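Local structure of hypoxanthine phosphoribosyltransferase (Bacillus anthracis, 4QYI) at residues D53-R56 with D61-I64. The protein probably salvages purines by joining hypoxanthine or guanine to the phosphoribosyl group of phosphoribosyl pyrophosphate, yielding the nucleoside monophosphate. Numbering follows the deposited sequence.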
# COMPACT_ATOMS: atom_id res chain seq x y z
N ASP A 53 6.68 3.58 3.67
CA ASP A 53 7.71 4.36 4.33
C ASP A 53 9.05 3.63 4.41
O ASP A 53 10.10 4.23 4.18
CB ASP A 53 7.29 4.75 5.75
CG ASP A 53 6.17 5.78 5.79
OD1 ASP A 53 5.82 6.38 4.74
OD2 ASP A 53 5.67 6.00 6.90
N LEU A 54 9.00 2.34 4.73
CA LEU A 54 10.22 1.56 4.85
C LEU A 54 11.04 1.50 3.56
O LEU A 54 12.25 1.75 3.56
CB LEU A 54 9.87 0.13 5.26
CG LEU A 54 11.05 -0.83 5.49
CD1 LEU A 54 11.81 -0.45 6.75
CD2 LEU A 54 10.52 -2.26 5.60
N ILE A 55 10.38 1.17 2.46
CA ILE A 55 11.13 1.02 1.21
C ILE A 55 11.78 2.29 0.70
O ILE A 55 12.82 2.23 0.02
CB ILE A 55 10.31 0.34 0.10
CG1 ILE A 55 9.19 1.25 -0.41
CG2 ILE A 55 9.80 -1.01 0.60
CD1 ILE A 55 8.41 0.63 -1.55
N ARG A 56 11.21 3.44 1.04
CA ARG A 56 11.76 4.72 0.61
C ARG A 56 13.08 5.08 1.30
O ARG A 56 13.76 5.99 0.86
CB ARG A 56 10.72 5.83 0.74
CG ARG A 56 9.70 5.77 -0.38
CD ARG A 56 8.72 6.90 -0.32
NE ARG A 56 7.75 6.68 0.74
CZ ARG A 56 6.73 7.49 1.02
NH1 ARG A 56 6.57 8.62 0.33
NH2 ARG A 56 5.89 7.16 1.99
N ASP A 61 18.32 -2.00 -4.66
CA ASP A 61 17.28 -2.21 -5.68
C ASP A 61 16.19 -3.01 -5.02
O ASP A 61 16.42 -4.14 -4.61
CB ASP A 61 17.72 -3.05 -6.90
CG ASP A 61 18.40 -2.23 -7.97
OD1 ASP A 61 18.43 -0.98 -7.85
OD2 ASP A 61 18.90 -2.83 -8.95
N VAL A 62 14.99 -2.46 -4.95
CA VAL A 62 13.88 -3.15 -4.34
C VAL A 62 12.74 -3.46 -5.31
O VAL A 62 12.34 -2.61 -6.10
CB VAL A 62 13.31 -2.30 -3.17
CG1 VAL A 62 12.00 -2.86 -2.65
CG2 VAL A 62 14.32 -2.19 -2.02
N THR A 63 12.22 -4.67 -5.21
CA THR A 63 11.03 -5.09 -5.96
C THR A 63 9.97 -5.29 -4.89
O THR A 63 10.24 -5.90 -3.86
CB THR A 63 11.22 -6.42 -6.70
OG1 THR A 63 12.14 -6.21 -7.76
CG2 THR A 63 9.90 -6.95 -7.31
N ILE A 64 8.79 -4.72 -5.06
CA ILE A 64 7.78 -4.94 -4.02
C ILE A 64 6.56 -5.66 -4.60
O ILE A 64 6.21 -5.46 -5.74
CB ILE A 64 7.40 -3.66 -3.22
CG1 ILE A 64 6.41 -4.00 -2.10
CG2 ILE A 64 6.81 -2.61 -4.13
CD1 ILE A 64 6.30 -2.94 -1.02
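In I55, chi1 of 70° sets CG1 between the backbone N and the carbonyl carbon and leaves CG2 beside the N. The ethyl arm is also extended about chi2, and CD1 reaches I64. In I64, chi1 of -176° puts CG1 anti to the backbone N, and the extended chi2 carries CD1 out to I55. The two CD1 methyls lie 4.2 Å apart, and the side chains cross at about a right angle. The second branch of I55 serves V62: I55 CG2 stands 4.3 Å from V62 CG1. One isoleucine thus spreads its two branches over two strand residues, V62 and I64, which are two positions apart on the same side of the strand and both point toward it. The touch is purely apolar and fairly loose, and all three residues are buried. The CA atoms of I55 and V62 are 7.5 Å apart. V62 and I64 also pack on V40 of the neighbouring parallel strand 38-43. T63 pairs through its backbone with I38 and V40. Beside the contact, R56 NH2 and D53 OD1 form a salt bridge at 2.9 Å, with a weak, bent hydrogen bond. Both residues also make salt bridges to the other subunit, so this end of the helix lies at the dimer interface. The packing seats helix 48-55 on strand 62-71 in a beta-alpha-beta crossover from strand 38-43, part of the parallel core of the phosphoribosyltransferase fold.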